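Local coordinates for protein RRNA methyltransferase (Streptomyces viridochromogenes, PDB 1O9G) that methylates N1 of a single guanosine in 23S ribosomal RNA with S-adenosyl-L-methionine, conferring resistance to the orthosomycin antibiotic avilamycin, at residues Cys18-His23 against Leu125-Ala130; Leu65-Gly70 against Lys95-Leu100; His207-Val212 against Ala237-Ala242; Ala222-Leu227 against Ala243-Ala248; Glu185-Gly190 against Asp214-Ile219. The protein carries 3 engineered substitutions. All coordinates share one frame; numbering follows the deposited sequence.

Overall arrangement
Contacts 1 and 4 lie farthest apart, with centres about 41 Å from each other. Contacts 1 and 2 adjoin, with centres about 13 Å apart and Leu-22 CD2 resting 3.6 Å from Val-68 CG2; along the chain, contact 2 is nested inside the loop that contact 1 closes. Contacts 3 and 4 lie on the opposite side of the chain's centre from contact 1 and are tied together where Leu-227 N lies 2.9 Å from Met-239 O. Contact 5 reaches contact 3 through Ile-219, whose CG2 is 3.7 Å from Val-238 CG1. Contact 2 borders the glycine-rich loop that probably binds S-adenosyl-L-methionine, and contact 5, whose centre is about 25 Å from that of contact 2, joins two loops beyond strands 171-175 and 209-214.

Contact 1: Cys18-His23 against Leu125-Ala130; sequences CGVVLH and LEAAQA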
# COMPACT_ATOMS: atom_id res chain seq x y z
N CYS A 18 8.28 9.98 -4.22
CA CYS A 18 7.86 9.55 -5.53
C CYS A 18 8.64 10.28 -6.63
O CYS A 18 8.82 11.50 -6.58
CB CYS A 18 6.37 9.76 -5.63
SG CYS A 18 5.60 8.92 -7.01
N GLY A 19 9.17 9.53 -7.59
CA GLY A 19 9.93 10.08 -8.69
C GLY A 19 11.43 10.18 -8.49
O GLY A 19 12.16 10.71 -9.34
N VAL A 20 11.92 9.70 -7.35
CA VAL A 20 13.35 9.67 -7.07
C VAL A 20 13.82 8.25 -7.38
O VAL A 20 14.37 8.01 -8.45
CB VAL A 20 13.65 10.13 -5.62
CG1 VAL A 20 15.14 10.00 -5.26
CG2 VAL A 20 13.14 11.54 -5.42
N VAL A 21 13.52 7.29 -6.51
CA VAL A 21 13.77 5.88 -6.79
C VAL A 21 12.45 5.20 -7.24
O VAL A 21 12.35 4.60 -8.32
CB VAL A 21 14.39 5.16 -5.58
CG1 VAL A 21 14.70 3.67 -5.91
CG2 VAL A 21 15.65 5.91 -5.11
N LEU A 22 11.46 5.28 -6.37
CA LEU A 22 10.12 4.82 -6.67
C LEU A 22 9.54 5.64 -7.81
O LEU A 22 9.90 6.81 -8.02
CB LEU A 22 9.24 4.83 -5.42
CG LEU A 22 9.50 3.68 -4.45
CD1 LEU A 22 10.89 3.64 -3.84
CD2 LEU A 22 8.44 3.64 -3.30
N HIS A 23 8.65 5.01 -8.54
CA HIS A 23 8.17 5.50 -9.82
C HIS A 23 6.87 6.26 -9.69
O HIS A 23 5.96 5.82 -8.99
CB HIS A 23 7.96 4.34 -10.77
CG HIS A 23 9.23 3.66 -11.15
ND1 HIS A 23 9.67 2.49 -10.59
CD2 HIS A 23 10.18 4.03 -12.04
CE1 HIS A 23 10.83 2.15 -11.15
NE2 HIS A 23 11.15 3.06 -12.03
N LEU A 125 21.99 11.86 -9.65
CA LEU A 125 22.92 11.30 -8.67
C LEU A 125 22.35 11.28 -7.25
O LEU A 125 22.67 10.39 -6.48
CB LEU A 125 24.26 12.05 -8.69
CG LEU A 125 25.18 11.73 -9.84
CD1 LEU A 125 26.47 12.53 -9.69
CD2 LEU A 125 25.49 10.21 -9.96
N GLU A 126 21.50 12.24 -6.92
CA GLU A 126 20.72 12.24 -5.67
C GLU A 126 19.85 10.96 -5.66
O GLU A 126 19.79 10.26 -4.64
CB GLU A 126 19.86 13.50 -5.53
CG GLU A 126 20.62 14.79 -5.19
CD GLU A 126 19.72 16.04 -5.10
OE1 GLU A 126 19.15 16.48 -6.12
OE2 GLU A 126 19.59 16.60 -4.00
N ALA A 127 19.26 10.61 -6.80
CA ALA A 127 18.42 9.44 -6.88
C ALA A 127 19.23 8.15 -6.83
O ALA A 127 18.81 7.17 -6.23
CB ALA A 127 17.56 9.48 -8.13
N ALA A 128 20.38 8.11 -7.50
CA ALA A 128 21.22 6.91 -7.48
C ALA A 128 21.65 6.60 -6.05
O ALA A 128 21.57 5.45 -5.66
CB ALA A 128 22.43 7.07 -8.39
N GLN A 129 22.08 7.60 -5.28
CA GLN A 129 22.48 7.39 -3.89
C GLN A 129 21.29 6.96 -3.02
O GLN A 129 21.47 6.15 -2.11
CB GLN A 129 23.19 8.63 -3.32
CG GLN A 129 22.37 9.95 -3.09
CD GLN A 129 23.23 11.14 -2.64
OE1 GLN A 129 23.61 11.98 -3.46
NE2 GLN A 129 23.53 11.22 -1.34
N ALA A 130 20.11 7.48 -3.28
CA ALA A 130 18.91 7.06 -2.55
C ALA A 130 18.65 5.56 -2.81
O ALA A 130 18.30 4.81 -1.90
CB ALA A 130 17.70 7.91 -2.94
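Val-20 and Val-21 lay one methyl each against the small side chains of Ala-127 and Ala-130, one turn apart on helix 122-140. Val-20 CG1 sits 3.7 Å from Ala-127 CA and reaches on to Ala-130 CB at 4.0 Å, so this one methyl touches both alanines. Val-21 brings its CG2 branch, which meets the Ala-130 CB methyl at 3.6 Å and the carbonyl oxygen Ala-127 O at the same 3.6 Å. With chi1 at -178°, that methyl lies opposite the carbonyl carbon of Val-21 and beside its backbone N. The loop backbone joins in as well: Val-20 O comes within 3.5 Å of Ala-127 CB.

Behind this first layer, the loop 18-23 is held in a tight bend by Gly-19 N, which donates to Leu-22 O over 2.8 Å. Two arginines of helix 102-119 then take the carbonyls of the valines, Arg-112 NH2 bonding to Val-20 O and Arg-108 NE to Val-21 O. Arg-112 also packs on Ala-127, and Asp-15 touches Ala-130 from the preceding part of the N-terminal loop.

No hydrogen bond crosses between the loop and helix 122-140. Their meeting is therefore one of methyl groups on methyl groups and backbone, and the alanines allow the loop to come close. The directional hold comes instead from helix 102-119, whose two guanidinium groups grip neighbouring carbonyls, which probably holds the loop backbone in place while the valine methyls rest on the alanines.

Contact 2: Leu65-Gly70 against Lys95-Leu100; sequences LLTVLG and KNLALL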
# COMPACT_ATOMS: atom_id res chain seq x y z
N LEU A 65 2.31 3.08 -2.96
CA LEU A 65 1.97 2.91 -1.57
C LEU A 65 2.49 1.58 -1.00
O LEU A 65 3.14 1.54 0.05
CB LEU A 65 0.47 3.08 -1.33
CG LEU A 65 -0.08 2.83 0.06
CD1 LEU A 65 0.64 3.67 1.13
CD2 LEU A 65 -1.59 3.12 0.07
N LEU A 66 2.21 0.50 -1.69
CA LEU A 66 2.63 -0.80 -1.23
C LEU A 66 4.13 -0.92 -1.20
O LEU A 66 4.67 -1.53 -0.30
CB LEU A 66 1.99 -1.90 -2.10
CG LEU A 66 2.27 -3.34 -1.65
CD1 LEU A 66 1.66 -3.61 -0.29
CD2 LEU A 66 1.73 -4.28 -2.66
N THR A 67 4.80 -0.29 -2.15
CA THR A 67 6.24 -0.39 -2.24
C THR A 67 6.91 0.41 -1.12
O THR A 67 7.88 -0.05 -0.50
CB THR A 67 6.74 0.06 -3.61
OG1 THR A 67 6.19 -0.80 -4.63
CG2 THR A 67 8.24 -0.09 -3.72
N VAL A 68 6.38 1.60 -0.81
CA VAL A 68 6.82 2.40 0.35
C VAL A 68 6.73 1.53 1.60
O VAL A 68 7.69 1.46 2.37
CB VAL A 68 5.99 3.69 0.54
CG1 VAL A 68 6.11 4.27 1.94
CG2 VAL A 68 6.38 4.68 -0.50
N LEU A 69 5.60 0.87 1.81
CA LEU A 69 5.43 0.07 2.99
C LEU A 69 6.35 -1.12 3.02
O LEU A 69 6.93 -1.47 4.04
CB LEU A 69 4.01 -0.34 3.17
CG LEU A 69 3.06 0.83 3.45
CD1 LEU A 69 1.62 0.31 3.37
CD2 LEU A 69 3.35 1.46 4.82
N GLY A 70 6.51 -1.76 1.86
CA GLY A 70 7.37 -2.91 1.72
C GLY A 70 8.81 -2.63 2.10
O GLY A 70 9.44 -3.41 2.81
N LYS A 95 6.88 -2.20 -11.97
CA LYS A 95 8.17 -1.52 -11.87
C LYS A 95 8.47 -1.16 -10.42
O LYS A 95 9.60 -1.28 -9.96
CB LYS A 95 8.25 -0.26 -12.75
CG LYS A 95 8.29 -0.54 -14.22
CD LYS A 95 8.51 0.75 -15.01
CE LYS A 95 9.97 1.18 -15.07
NZ LYS A 95 10.21 2.11 -16.20
N ASN A 96 7.46 -0.71 -9.69
CA ASN A 96 7.67 -0.38 -8.29
C ASN A 96 7.96 -1.64 -7.48
O ASN A 96 8.89 -1.65 -6.68
CB ASN A 96 6.53 0.44 -7.68
CG ASN A 96 6.65 1.91 -7.96
OD1 ASN A 96 7.76 2.43 -7.87
ND2 ASN A 96 5.54 2.62 -8.22
N LEU A 97 7.20 -2.70 -7.69
CA LEU A 97 7.44 -3.93 -6.94
C LEU A 97 8.80 -4.57 -7.23
O LEU A 97 9.35 -5.28 -6.41
CB LEU A 97 6.36 -4.98 -7.13
CG LEU A 97 5.04 -4.65 -6.49
CD1 LEU A 97 4.16 -5.89 -6.68
CD2 LEU A 97 5.08 -4.29 -5.06
N ALA A 98 9.33 -4.32 -8.42
CA ALA A 98 10.67 -4.78 -8.76
C ALA A 98 11.71 -4.21 -7.76
O ALA A 98 12.76 -4.81 -7.57
CB ALA A 98 11.02 -4.42 -10.18
N LEU A 99 11.43 -3.06 -7.17
CA LEU A 99 12.30 -2.44 -6.19
C LEU A 99 12.33 -3.12 -4.83
O LEU A 99 13.09 -2.71 -3.96
CB LEU A 99 11.91 -0.96 -6.01
CG LEU A 99 11.94 -0.14 -7.31
CD1 LEU A 99 11.35 1.21 -7.02
CD2 LEU A 99 13.34 -0.02 -7.86
N LEU A 100 11.52 -4.15 -4.64
CA LEU A 100 11.50 -4.90 -3.39
C LEU A 100 12.58 -5.97 -3.33
O LEU A 100 12.60 -6.74 -2.37
CB LEU A 100 10.12 -5.49 -3.13
CG LEU A 100 9.05 -4.44 -2.93
CD1 LEU A 100 7.73 -5.11 -2.78
CD2 LEU A 100 9.34 -3.54 -1.72
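Asn-96 brings the flat group of this contact, but it meets Thr-67 through its CB, which lies 3.3 Å from Thr-67 OG1. Both polar atoms of the carboxamide are bonded outside the two segments: OD1 accepts from His-23 N, and ND2 donates to Ser-62 O. The Thr-67 and Asn-96 side chains cross at about a right angle. Thr-67 is set with OG1 beside its backbone N and opposite the carbonyl carbon, chi1 -62°, from where the hydroxyl bonds to Gly-63 O one turn earlier. Its methyl CG2, on the other branch, rests 3.4 Å from Asn-96 O.

Leucine methyls pack around this centre. Leu-97 CD2 lies against the hydroxyl Thr-67 OG1 at 3.7 Å and against Leu-66 CD2 at 4.1 Å. Leu-100 CD2 settles 4.0 Å from the carbonyl carbon C of Gly-70, where no side chain intervenes.

Ser-62 and Gly-63 belong to a glycine-rich loop consistent with the cofactor-binding loop of Rossmann-like methyltransferases, and the bonds from Asn-96 and Thr-67 to its carbonyls are consistent with their holding its shape. Helices 64-72 and 87-98 lie on one face of the sheet: Leu-66 and Leu-97 rest on Ala-82 of strand 77-84, Leu-97 and Leu-100 on Cys-147 of strand 147-151, and helix 33-45 covers Leu-65 and Leu-69.

Contact 3: His207-Val212 against Ala237-Ala242; sequences HAVIAV and AVMVRA. Engineered in segment 237-242: Met-239 (natural residue Leu).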
# COMPACT_ATOMS: atom_id res chain seq x y z
N HIS A 207 -8.97 -12.71 11.67
CA HIS A 207 -8.25 -11.65 12.39
C HIS A 207 -7.78 -10.48 11.54
O HIS A 207 -7.30 -9.50 12.09
CB HIS A 207 -7.02 -12.20 13.10
CG HIS A 207 -5.97 -12.72 12.16
ND1 HIS A 207 -4.89 -11.99 11.73
CD2 HIS A 207 -5.87 -13.93 11.56
CE1 HIS A 207 -4.17 -12.73 10.89
NE2 HIS A 207 -4.76 -13.90 10.77
N ALA A 208 -7.86 -10.59 10.23
CA ALA A 208 -7.24 -9.62 9.36
C ALA A 208 -7.83 -8.23 9.61
O ALA A 208 -9.04 -8.08 9.78
CB ALA A 208 -7.45 -9.99 7.91
N VAL A 209 -6.97 -7.23 9.54
CA VAL A 209 -7.34 -5.83 9.63
C VAL A 209 -7.36 -5.25 8.23
O VAL A 209 -6.36 -5.31 7.51
CB VAL A 209 -6.37 -5.07 10.51
CG1 VAL A 209 -6.68 -3.58 10.55
CG2 VAL A 209 -6.33 -5.68 11.93
N ILE A 210 -8.51 -4.69 7.88
CA ILE A 210 -8.72 -4.00 6.61
C ILE A 210 -8.71 -2.50 6.85
O ILE A 210 -9.58 -1.97 7.51
CB ILE A 210 -10.03 -4.41 5.94
CG1 ILE A 210 -10.12 -5.92 5.75
CG2 ILE A 210 -10.16 -3.70 4.61
CD1 ILE A 210 -11.49 -6.42 5.50
N ALA A 211 -7.75 -1.82 6.24
CA ALA A 211 -7.56 -0.37 6.41
C ALA A 211 -7.76 0.26 5.02
O ALA A 211 -7.08 -0.07 4.06
CB ALA A 211 -6.21 -0.06 6.92
N VAL A 212 -8.71 1.18 4.95
CA VAL A 212 -8.97 1.95 3.74
C VAL A 212 -8.87 3.44 4.01
O VAL A 212 -9.24 3.92 5.07
CB VAL A 212 -10.33 1.57 3.14
CG1 VAL A 212 -10.41 0.08 2.86
CG2 VAL A 212 -11.46 1.94 4.04
N ALA A 237 -8.99 7.73 7.23
CA ALA A 237 -8.86 6.29 7.12
C ALA A 237 -9.80 5.64 8.12
O ALA A 237 -10.17 6.24 9.11
CB ALA A 237 -7.44 5.87 7.36
N VAL A 238 -10.16 4.40 7.81
CA VAL A 238 -10.96 3.57 8.71
C VAL A 238 -10.38 2.16 8.63
O VAL A 238 -9.90 1.74 7.60
CB VAL A 238 -12.46 3.62 8.35
CG1 VAL A 238 -12.74 3.00 6.99
CG2 VAL A 238 -13.28 2.96 9.45
N MSE A 239 -10.43 1.47 9.78
CA MSE A 239 -10.00 0.08 9.84
C MSE A 239 -11.10 -0.77 10.42
O MSE A 239 -11.74 -0.37 11.36
CB MSE A 239 -8.80 -0.05 10.79
CG MSE A 239 -7.61 0.79 10.46
SE MSE A 239 -6.20 0.52 11.74
CE MSE A 239 -7.26 -0.13 13.28
N VAL A 240 -11.28 -1.94 9.83
CA VAL A 240 -12.24 -2.92 10.30
C VAL A 240 -11.60 -4.30 10.35
O VAL A 240 -10.64 -4.59 9.69
CB VAL A 240 -13.51 -2.99 9.37
CG1 VAL A 240 -14.26 -1.66 9.36
CG2 VAL A 240 -13.17 -3.43 8.02
N ARG A 241 -12.18 -5.16 11.17
CA ARG A 241 -11.74 -6.52 11.26
C ARG A 241 -12.56 -7.40 10.32
O ARG A 241 -13.77 -7.27 10.29
CB ARG A 241 -11.93 -7.01 12.68
CG ARG A 241 -11.55 -8.47 12.85
CD ARG A 241 -11.04 -8.85 14.21
NE ARG A 241 -9.95 -8.02 14.67
CZ ARG A 241 -10.01 -7.14 15.67
NH1 ARG A 241 -11.17 -6.90 16.30
NH2 ARG A 241 -8.90 -6.48 16.04
N ALA A 242 -11.91 -8.33 9.66
CA ALA A 242 -12.57 -9.21 8.69
C ALA A 242 -13.75 -9.95 9.33
O ALA A 242 -14.85 -9.93 8.78
CB ALA A 242 -11.59 -10.19 8.09
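His-207 meets Arg-241 at the start of the pairing: its carbonyl oxygen O lies at the guanidinium edge, 4.0 Å from Arg-241 NE. The firm partner of that arginine is Arg-46 O, bonded to NH2. Ala-208 O then accepts from Ala-242 N at 2.9 Å, a bond made just where strand 235-241 gives way to helix 242-247. Val-209 stands opposite Arg-241 in a non-hydrogen-bonded pair, and its CG1 reaches along the sheet face to Met-239 CB. Ile-210 and Val-240 form a hydrogen-bonded pair with both backbone bonds made, Ile-210 N to Val-240 O being 2.8 Å and almost straight at 173°. Ala-211 faces Met-239, an engineered selenomethionine, with the alanine CB 3.9 Å from its CG. Val-212 pairs with Val-238 through two more backbone bonds. Val-212 CG2 and Val-238 CG1 (chi1 65°) each stand between their own backbone N and carbonyl carbon, which turns the methyls against each other at a tight 3.4 Å.

Between the axes of strands 209-212 and 237-241 the angle is 161°, antiparallel. Strand 209-214 also bonds to strand 171-175, and strand 235-241 to strand 228-232, which places the pair within the seven-stranded sheet, order 3-2-1-4-5-7-6, as in class I methyltransferases. Helix 33-45 covers the face bearing Val-209, Ala-211 and Met-239, whereas helix 190-203 covers Ile-210 and Val-240.

Contact 4: Ala222-Leu227 against Ala243-Ala248; sequences APVKAL and ADVLEA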
# COMPACT_ATOMS: atom_id res chain seq x y z
N ALA A 222 -20.76 1.60 8.47
CA ALA A 222 -21.94 1.05 9.15
C ALA A 222 -22.72 0.19 8.17
O ALA A 222 -22.84 0.55 7.00
CB ALA A 222 -22.81 2.19 9.68
N PRO A 223 -23.27 -0.95 8.61
CA PRO A 223 -23.35 -1.34 10.02
C PRO A 223 -22.12 -2.06 10.58
O PRO A 223 -22.17 -2.44 11.74
CB PRO A 223 -24.55 -2.29 10.03
CG PRO A 223 -24.51 -2.96 8.69
CD PRO A 223 -23.88 -1.97 7.73
N VAL A 224 -21.05 -2.22 9.80
CA VAL A 224 -19.82 -2.78 10.34
C VAL A 224 -19.31 -1.78 11.38
O VAL A 224 -19.40 -0.58 11.17
CB VAL A 224 -18.74 -3.04 9.26
CG1 VAL A 224 -17.52 -3.71 9.87
CG2 VAL A 224 -19.29 -3.88 8.10
N LYS A 225 -18.81 -2.27 12.51
CA LYS A 225 -18.22 -1.40 13.52
C LYS A 225 -16.78 -1.11 13.14
O LYS A 225 -16.07 -2.00 12.78
CB LYS A 225 -18.22 -2.09 14.88
CG LYS A 225 -17.74 -1.21 16.05
CD LYS A 225 -18.87 -0.39 16.65
CE LYS A 225 -18.33 0.59 17.71
NZ LYS A 225 -19.37 1.52 18.21
N ALA A 226 -16.38 0.15 13.24
CA ALA A 226 -15.00 0.54 12.97
C ALA A 226 -14.12 0.21 14.18
O ALA A 226 -14.45 0.56 15.30
CB ALA A 226 -14.94 2.05 12.70
N LEU A 227 -13.00 -0.47 13.94
CA LEU A 227 -12.01 -0.63 14.99
C LEU A 227 -11.44 0.73 15.39
O LEU A 227 -11.22 0.99 16.56
CB LEU A 227 -10.84 -1.53 14.57
CG LEU A 227 -11.11 -2.96 14.18
CD1 LEU A 227 -9.85 -3.58 13.59
CD2 LEU A 227 -11.60 -3.77 15.36
N ALA A 243 -13.55 -10.52 10.51
CA ALA A 243 -14.62 -11.26 11.21
C ALA A 243 -15.82 -10.37 11.45
O ALA A 243 -16.97 -10.84 11.37
CB ALA A 243 -14.12 -11.81 12.52
N ASP A 244 -15.59 -9.10 11.78
CA ASP A 244 -16.68 -8.16 12.02
C ASP A 244 -17.45 -7.85 10.76
O ASP A 244 -18.68 -7.70 10.81
CB ASP A 244 -16.18 -6.86 12.65
CG ASP A 244 -15.61 -7.04 14.05
OD1 ASP A 244 -15.95 -8.02 14.75
OD2 ASP A 244 -14.85 -6.20 14.57
N VAL A 245 -16.77 -7.75 9.63
CA VAL A 245 -17.45 -7.50 8.38
C VAL A 245 -18.42 -8.66 8.10
O VAL A 245 -19.57 -8.45 7.73
CB VAL A 245 -16.49 -7.35 7.22
CG1 VAL A 245 -17.23 -7.27 5.91
CG2 VAL A 245 -15.60 -6.12 7.40
N LEU A 246 -17.98 -9.89 8.30
CA LEU A 246 -18.83 -11.06 8.05
C LEU A 246 -20.04 -11.09 8.96
O LEU A 246 -21.12 -11.49 8.54
CB LEU A 246 -18.05 -12.37 8.20
CG LEU A 246 -17.03 -12.61 7.09
CD1 LEU A 246 -16.42 -14.00 7.24
CD2 LEU A 246 -17.67 -12.46 5.71
N GLU A 247 -19.87 -10.64 10.19
CA GLU A 247 -20.95 -10.68 11.16
C GLU A 247 -22.05 -9.69 10.82
O GLU A 247 -23.16 -9.86 11.26
CB GLU A 247 -20.42 -10.45 12.59
CG GLU A 247 -19.75 -11.67 13.21
CD GLU A 247 -20.66 -12.89 13.34
OE1 GLU A 247 -21.89 -12.75 13.50
OE2 GLU A 247 -20.12 -14.03 13.29
N ALA A 248 -21.73 -8.65 10.04
CA ALA A 248 -22.73 -7.64 9.66
C ALA A 248 -23.78 -8.14 8.66
O ALA A 248 -24.85 -7.54 8.52
CB ALA A 248 -22.04 -6.41 9.13
O HOH W 1 -14.27 -4.06 12.88
O HOH W 2 -19.56 -5.51 12.49
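Val-224 points its two methyls at helix 242-247 like the prongs of a fork. CG1, opposite the backbone N at chi1 -176°, comes to 3.9 Å from Val-245 CG2, while CG2, opposite the carbonyl carbon, meets Ala-248 CB, also at 3.9 Å. The prongs thus bracket the helix backbone around Val-245. The two valines approach obliquely: Val-245 starts away from the loop, and its CG2 branch makes the contact. Ala-248 does the reverse and aims its methyl at the loop, where it also grazes the Pro-223 ring, CB to CG 4.3 Å. A cis peptide bond before Pro-223 shapes the loop here.

Farther along, Leu-227 and Asp-244 pass at a slant, with Leu-227 CD2 lying 4.1 Å from Asp-244 OD2, a methyl against a carboxylate. That oxygen is better served by water 1, which donates to Asp-244 OD2 at 2.8 Å and to Lys-225 O at 2.7 Å. Water 2 makes a second bridge, donating to Asp-244 O at 2.9 Å and accepting only weakly from Lys-225 N.

On the inner side Val-224 and Val-245 both rest on Val-240 of strand 235-241, and helix 190-203 touches Val-245 through Arg-198 and Ala-201.

No direct hydrogen bond joins loop to helix. A small apolar patch sits beside two water bridges, both running from the backbone of Lys-225 to Asp-244. Asp-244 O accepts only weak bonds from Glu-247 N and Ala-248 N, and water 2 gives it a further donor. The contact thus depends on solvent for its polar link.

Contact 5: Glu185-Gly190 against Asp214-Ile219; sequences EGQVPG and DRSRKI. Engineered in segment 185-190: Gly-190 (natural residue Arg). Unlike the reference sequence in segment 185-190: Glu-185 (reference Lys), Gln-187 (reference Arg), Val-188 (reference Cys).
Val-188 N donates to Asp-214 OD2, the one direct hydrogen bond between these two loops, 3.0 Å long with an N-H...O angle of 159°. It uses the syn lone pair of the carboxylate oxygen. Water 3 sits beside the same bond, 2.8 Å from Asp-214 OD2 and 2.7 Å from Val-188 O, placed so that it may bridge the two, though other acceptors compete for its protons. The other oxygen, OD1, takes a weak bond from Arg-215 N and a long, weak ion pair with Arg-181.

Van der Waals contact fills in around the carboxylate. Gln-187 CB packs 3.6 Å from Asp-214 OD2, and Val-188 CG2 lies 3.7 Å from it, the valine and aspartate side chains crossing at about a right angle. Gln-187 CG stands between the backbone N and the carbonyl carbon (chi1 84°), and the extended chain beyond carries CD to 3.4 Å from Ser-216 CB.

Gly-186 O and Arg-215 O, both acceptors, lie 3.5 Å apart without a bond between them. Arg-215 is the centre of an inverse gamma turn, closed by a weak bond from Ser-216 N to Asp-214 O.

Both loops leave the C-terminal ends of parallel strands, 171-175 and 209-214, the edge where class I methyltransferases bind cofactor and substrate. Segment 185-190 leads into helix 190-203 at the engineered Gly-190, while Ser-216 bonds through OG to Ser-236 OG and Ile-219 packs on strand 235-241.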
# COMPACT_ATOMS: atom_id res chain seq x y z
N GLU A 185 -13.87 14.88 -7.36
CA GLU A 185 -13.55 15.72 -6.20
C GLU A 185 -13.87 14.96 -4.91
O GLU A 185 -13.22 15.16 -3.88
CB GLU A 185 -14.34 17.06 -6.16
CG GLU A 185 -14.69 17.83 -7.44
CD GLU A 185 -13.97 17.40 -8.70
OE1 GLU A 185 -14.44 16.45 -9.36
OE2 GLU A 185 -12.96 18.06 -9.06
N GLY A 186 -14.87 14.08 -4.98
CA GLY A 186 -15.51 13.52 -3.80
C GLY A 186 -14.88 12.27 -3.23
O GLY A 186 -13.65 12.18 -3.07
N GLN A 187 -15.74 11.31 -2.89
CA GLN A 187 -15.35 10.11 -2.14
C GLN A 187 -16.20 8.90 -2.56
O GLN A 187 -17.29 9.05 -3.13
CB GLN A 187 -15.50 10.35 -0.63
CG GLN A 187 -16.93 10.14 -0.07
CD GLN A 187 -17.05 10.45 1.42
OE1 GLN A 187 -16.86 9.56 2.26
NE2 GLN A 187 -17.36 11.70 1.74
N VAL A 188 -15.70 7.71 -2.25
CA VAL A 188 -16.46 6.49 -2.49
C VAL A 188 -17.67 6.45 -1.55
O VAL A 188 -17.51 6.60 -0.33
CB VAL A 188 -15.61 5.22 -2.31
CG1 VAL A 188 -16.41 3.99 -2.70
CG2 VAL A 188 -14.34 5.31 -3.16
N PRO A 189 -18.87 6.29 -2.10
CA PRO A 189 -20.08 6.21 -1.27
C PRO A 189 -20.23 4.87 -0.52
O PRO A 189 -19.45 3.94 -0.69
CB PRO A 189 -21.23 6.41 -2.28
CG PRO A 189 -20.66 6.08 -3.62
CD PRO A 189 -19.18 6.19 -3.54
N GLY A 190 -21.26 4.80 0.31
CA GLY A 190 -21.42 3.72 1.25
C GLY A 190 -21.56 2.35 0.65
O GLY A 190 -20.94 1.43 1.13
N ASP A 214 -9.26 7.51 2.02
CA ASP A 214 -9.97 8.27 0.98
C ASP A 214 -9.77 9.75 1.26
O ASP A 214 -9.38 10.14 2.36
CB ASP A 214 -11.47 7.94 1.08
CG ASP A 214 -12.24 8.10 -0.24
OD1 ASP A 214 -11.80 8.81 -1.18
OD2 ASP A 214 -13.34 7.53 -0.40
N ARG A 215 -10.06 10.58 0.27
CA ARG A 215 -10.19 12.01 0.45
C ARG A 215 -11.59 12.27 0.97
O ARG A 215 -12.54 12.50 0.20
CB ARG A 215 -9.96 12.73 -0.87
CG ARG A 215 -9.86 14.24 -0.75
CD ARG A 215 -8.45 14.72 -0.45
NE ARG A 215 -7.48 14.34 -1.48
CZ ARG A 215 -6.17 14.17 -1.28
NH1 ARG A 215 -5.64 14.34 -0.07
NH2 ARG A 215 -5.38 13.83 -2.30
N SER A 216 -11.74 12.19 2.28
CA SER A 216 -13.02 12.49 2.91
C SER A 216 -12.85 12.79 4.39
O SER A 216 -11.76 12.69 4.93
CB SER A 216 -14.00 11.35 2.72
OG SER A 216 -13.70 10.33 3.63
N ARG A 217 -13.94 13.19 5.02
CA ARG A 217 -13.92 13.51 6.44
C ARG A 217 -14.15 12.24 7.26
O ARG A 217 -13.65 12.13 8.38
CB ARG A 217 -14.97 14.58 6.78
CG ARG A 217 -14.98 15.82 5.86
CD ARG A 217 -13.62 16.28 5.32
NE ARG A 217 -12.85 17.06 6.29
CZ ARG A 217 -11.54 16.93 6.52
NH1 ARG A 217 -10.80 16.05 5.85
NH2 ARG A 217 -10.96 17.71 7.43
N LYS A 218 -14.88 11.29 6.69
CA LYS A 218 -15.31 10.08 7.39
C LYS A 218 -15.79 9.04 6.36
O LYS A 218 -16.73 9.29 5.61
CB LYS A 218 -16.44 10.42 8.37
CG LYS A 218 -16.76 9.29 9.35
CD LYS A 218 -17.57 9.76 10.55
CE LYS A 218 -16.73 10.58 11.55
NZ LYS A 218 -15.41 9.95 11.90
N ILE A 219 -15.17 7.86 6.35
CA ILE A 219 -15.53 6.81 5.42
C ILE A 219 -16.67 5.99 5.99
O ILE A 219 -16.55 5.47 7.09
CB ILE A 219 -14.30 5.93 5.14
CG1 ILE A 219 -13.27 6.74 4.35
CG2 ILE A 219 -14.70 4.66 4.36
CD1 ILE A 219 -11.87 6.15 4.36
O HOH W 3 -15.52 7.11 1.36